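Local coordinates for tyrosine--tRNA ligase (Pyrococcus horikoshii, PDB 2CYC), which activates tyrosine with ATP and transfers it to the acceptor end of tRNA(Tyr), as expected of a class I tyrosyl-tRNA synthetase, at residues H76-D81 with G85-I90. Numbering follows the deposited sequence.
Sequences HSWIND and GDLEVI. With TYR (tyrosine), chain C.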
ATOM      1  N   HIS A  76      -8.494   9.181  -0.559  1.00 17.96           N
ATOM      2  CA  HIS A  76      -8.621   8.682   0.809  1.00 20.42           C
ATOM      3  C   HIS A  76     -10.095   8.423   1.121  1.00 19.38           C
ATOM      4  O   HIS A  76     -10.439   7.397   1.698  1.00 20.39           O
ATOM      5  CB  HIS A  76      -8.073   9.694   1.831  1.00 20.00           C
ATOM      6  CG  HIS A  76      -6.668  10.139   1.563  1.00 22.35           C
ATOM      7  ND1 HIS A  76      -6.334  10.948   0.497  1.00 17.33           N
ATOM      8  CD2 HIS A  76      -5.520   9.930   2.253  1.00 15.95           C
ATOM      9  CE1 HIS A  76      -5.041  11.224   0.547  1.00 19.40           C
ATOM     10  NE2 HIS A  76      -4.524  10.618   1.604  1.00 15.84           N
ATOM     11  N   SER A  77     -10.955   9.365   0.746  1.00 17.85           N
ATOM     12  CA  SER A  77     -12.392   9.242   0.984  1.00 20.53           C
ATOM     13  C   SER A  77     -12.974   8.099   0.161  1.00 21.35           C
ATOM     14  O   SER A  77     -13.896   7.413   0.598  1.00 18.59           O
ATOM     15  CB  SER A  77     -13.105  10.553   0.627  1.00 16.61           C
ATOM     16  OG  SER A  77     -12.600  11.628   1.395  1.00 20.79           O
ATOM     17  N   TRP A  78     -12.436   7.919  -1.041  1.00 19.14           N
ATOM     18  CA  TRP A  78     -12.861   6.850  -1.938  1.00 21.42           C
ATOM     19  C   TRP A  78     -12.530   5.512  -1.259  1.00 27.03           C
ATOM     20  O   TRP A  78     -13.358   4.599  -1.197  1.00 23.60           O
ATOM     21  CB  TRP A  78     -12.117   7.012  -3.270  1.00 19.44           C
ATOM     22  CG  TRP A  78     -12.036   5.791  -4.152  1.00 21.19           C
ATOM     23  CD1 TRP A  78     -13.045   4.910  -4.447  1.00 20.39           C
ATOM     24  CD2 TRP A  78     -10.884   5.345  -4.882  1.00 18.45           C
ATOM     25  NE1 TRP A  78     -12.587   3.944  -5.320  1.00 25.70           N
ATOM     26  CE2 TRP A  78     -11.266   4.185  -5.602  1.00 20.78           C
ATOM     27  CE3 TRP A  78      -9.561   5.817  -5.000  1.00 18.03           C
ATOM     28  CZ2 TRP A  78     -10.371   3.481  -6.430  1.00 22.39           C
ATOM     29  CZ3 TRP A  78      -8.670   5.122  -5.823  1.00 18.95           C
ATOM     30  CH2 TRP A  78      -9.082   3.959  -6.530  1.00 23.65           C
ATOM     31  N   ILE A  79     -11.314   5.421  -0.732  1.00 21.36           N
ATOM     32  CA  ILE A  79     -10.852   4.228  -0.032  1.00 22.96           C
ATOM     33  C   ILE A  79     -11.720   3.970   1.193  1.00 24.54           C
ATOM     34  O   ILE A  79     -12.074   2.826   1.498  1.00 23.12           O
ATOM     35  CB  ILE A  79      -9.393   4.407   0.440  1.00 18.16           C
ATOM     36  CG1 ILE A  79      -8.445   4.259  -0.752  1.00 14.53           C
ATOM     37  CG2 ILE A  79      -9.074   3.421   1.562  1.00 12.34           C
ATOM     38  CD1 ILE A  79      -6.989   4.549  -0.401  1.00 13.59           C
ATOM     39  N   ASN A  80     -12.072   5.047   1.888  1.00 18.36           N
ATOM     40  CA  ASN A  80     -12.871   4.921   3.093  1.00 22.19           C
ATOM     41  C   ASN A  80     -14.377   4.830   2.841  1.00 20.10           C
ATOM     42  O   ASN A  80     -15.178   5.021   3.751  1.00 21.73           O
ATOM     43  CB  ASN A  80     -12.547   6.074   4.057  1.00 14.86           C
ATOM     44  CG  ASN A  80     -12.774   5.686   5.504  1.00 25.69           C
ATOM     45  OD1 ASN A  80     -12.876   4.500   5.817  1.00 18.23           O
ATOM     46  ND2 ASN A  80     -12.838   6.674   6.395  1.00 18.50           N
ATOM     47  N   ASP A  81     -14.747   4.534   1.598  1.00 22.68           N
ATOM     48  CA  ASP A  81     -16.145   4.379   1.189  1.00 26.15           C
ATOM     49  C   ASP A  81     -17.082   5.565   1.419  1.00 31.02           C
ATOM     50  O   ASP A  81     -18.256   5.373   1.722  1.00 25.86           O
ATOM     51  CB  ASP A  81     -16.751   3.141   1.858  1.00 28.72           C
ATOM     52  CG  ASP A  81     -15.996   1.871   1.518  1.00 31.89           C
ATOM     53  OD1 ASP A  81     -15.721   1.646   0.319  1.00 30.18           O
ATOM     54  OD2 ASP A  81     -15.682   1.100   2.448  1.00 31.60           O
ATOM     55  N   GLY A  85     -18.444   5.577  -2.181  1.00 35.24           N
ATOM     56  CA  GLY A  85     -17.223   5.217  -2.880  1.00 31.12           C
ATOM     57  C   GLY A  85     -17.133   5.694  -4.318  1.00 29.10           C
ATOM     58  O   GLY A  85     -16.369   5.133  -5.108  1.00 30.55           O
ATOM     59  N   ASP A  86     -17.896   6.724  -4.669  1.00 29.23           N
ATOM     60  CA  ASP A  86     -17.870   7.249  -6.033  1.00 29.71           C
ATOM     61  C   ASP A  86     -16.851   8.390  -6.083  1.00 29.95           C
ATOM     62  O   ASP A  86     -17.171   9.548  -5.792  1.00 31.95           O
ATOM     63  CB  ASP A  86     -19.265   7.765  -6.433  1.00 30.46           C
ATOM     64  CG  ASP A  86     -19.363   8.122  -7.917  1.00 38.93           C
ATOM     65  OD1 ASP A  86     -18.411   8.731  -8.463  1.00 36.88           O
ATOM     66  OD2 ASP A  86     -20.403   7.805  -8.540  1.00 40.99           O
ATOM     67  N   LEU A  87     -15.619   8.054  -6.449  1.00 29.64           N
ATOM     68  CA  LEU A  87     -14.544   9.038  -6.528  1.00 28.25           C
ATOM     69  C   LEU A  87     -14.949  10.287  -7.306  1.00 28.71           C
ATOM     70  O   LEU A  87     -14.600  11.401  -6.918  1.00 29.47           O
ATOM     71  CB  LEU A  87     -13.302   8.403  -7.165  1.00 20.03           C
ATOM     72  CG  LEU A  87     -12.057   9.292  -7.278  1.00 20.01           C
ATOM     73  CD1 LEU A  87     -11.682   9.834  -5.898  1.00 19.63           C
ATOM     74  CD2 LEU A  87     -10.909   8.481  -7.859  1.00 24.44           C
ATOM     75  N   GLU A  88     -15.685  10.098  -8.400  1.00 26.72           N
ATOM     76  CA  GLU A  88     -16.143  11.211  -9.232  1.00 28.44           C
ATOM     77  C   GLU A  88     -16.989  12.193  -8.423  1.00 29.54           C
ATOM     78  O   GLU A  88     -16.793  13.407  -8.502  1.00 27.87           O
ATOM     79  CB  GLU A  88     -17.001  10.689 -10.383  1.00 35.45           C
ATOM     80  CG  GLU A  88     -16.317   9.692 -11.278  1.00 53.11           C
ATOM     81  CD  GLU A  88     -15.739  10.350 -12.498  1.00 61.14           C
ATOM     82  OE1 GLU A  88     -14.911  11.271 -12.328  1.00 68.68           O
ATOM     83  OE2 GLU A  88     -16.117   9.948 -13.623  1.00 62.33           O
ATOM     84  N   VAL A  89     -17.951  11.658  -7.672  1.00 21.08           N
ATOM     85  CA  VAL A  89     -18.823  12.489  -6.861  1.00 26.63           C
ATOM     86  C   VAL A  89     -18.024  13.133  -5.732  1.00 24.81           C
ATOM     87  O   VAL A  89     -18.254  14.296  -5.381  1.00 22.20           O
ATOM     88  CB  VAL A  89     -19.998  11.663  -6.281  1.00 30.18           C
ATOM     89  CG1 VAL A  89     -20.833  12.523  -5.343  1.00 29.77           C
ATOM     90  CG2 VAL A  89     -20.875  11.148  -7.425  1.00 30.03           C
ATOM     91  N   ILE A  90     -17.090  12.370  -5.166  1.00 21.99           N
ATOM     92  CA  ILE A  90     -16.238  12.873  -4.097  1.00 21.92           C
ATOM     93  C   ILE A  90     -15.495  14.113  -4.594  1.00 22.54           C
ATOM     94  O   ILE A  90     -15.456  15.142  -3.919  1.00 22.41           O
ATOM     95  CB  ILE A  90     -15.226  11.783  -3.658  1.00 21.43           C
ATOM     96  CG1 ILE A  90     -15.947  10.763  -2.775  1.00 19.51           C
ATOM     97  CG2 ILE A  90     -14.025  12.407  -2.927  1.00 13.93           C
ATOM     98  CD1 ILE A  90     -15.156   9.478  -2.539  1.00 24.25           C
TER
HETATM   99  N   TYR C 701      -7.818  11.072   8.099  1.00 14.73           N
HETATM  100  CA  TYR C 701      -8.396  12.449   8.038  1.00 22.87           C
HETATM  101  C   TYR C 701      -9.834  12.447   8.555  1.00 25.66           C
HETATM  102  O   TYR C 701     -10.380  11.345   8.780  1.00 26.49           O
HETATM  103  CB  TYR C 701      -8.361  12.973   6.594  1.00 14.73           C
HETATM  104  CG  TYR C 701      -6.957  13.152   6.048  1.00 17.44           C
HETATM  105  CD1 TYR C 701      -6.061  14.036   6.649  1.00 14.90           C
HETATM  106  CD2 TYR C 701      -6.524  12.438   4.928  1.00 17.69           C
HETATM  107  CE1 TYR C 701      -4.757  14.200   6.148  1.00 16.73           C
HETATM  108  CE2 TYR C 701      -5.238  12.601   4.417  1.00 16.39           C
HETATM  109  CZ  TYR C 701      -4.357  13.476   5.030  1.00 16.40           C
HETATM  110  OH  TYR C 701      -3.077  13.620   4.524  1.00 16.00           O
HETATM  111  OXT TYR C 701     -10.398  13.546   8.724  1.00 26.11           O
HETATM  112  O   HOH W   1     -15.266   2.064  -5.273  1.00 51.32           O
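The backbone of D81, just past the end of helix 74-79, passes close to that of G85, just ahead of helix 87-108, with their CA atoms 4.3 Å apart, a closeness that reflects a tight turn with three residues between the segments. The first helix ends in a Schellman motif: D81, its C-prime residue, has positive phi and gives its N to W78 O. G85 also has positive phi, a conformation easiest for a residue without a side chain. D86 then N-caps the second helix, its OD1 accepting from V89 N at 3.1 Å, met from above the carboxylate plane.

Between the helices W78 packs against L87 and I90. The methyl CD1 of I90 presses on the backbone of the first helix, 3.5 Å from W78 N, with S77 CB beside it; the small serine allows this approach while its OG bonds to I42 N and A73 O. W78 CB lies 3.9 Å from L87 CD1. With CG of W78 anti to the backbone N (chi1 160°), the indole swings toward L87, whose CD2 lies over one face near the rim, 4.1 Å from W78 CE3. At the indole edge, one water accepts from NE1 and donates to G85 O. Across the dimer interface, D81 OD1 pairs with K139 of the second subunit, and OD2 with K165 of its own.

H76 points away from the second helix, its ring face receiving CE2 of the tyrosine ligand 3.4 Å from CD2 of H76; its NE2 makes a weak hydrogen bond with D175, which also binds the ligand. A serine in its place would probably leave the ligand ring without the flat surface against CE2, and Y168 without its edge-to-face partner. Helices 74-79 and 87-108 form the beta-alpha-beta crossover between parallel strands 69-72 and 117-120 in the Rossmann-type core of class I synthetases, the first lining the tyrosine pocket.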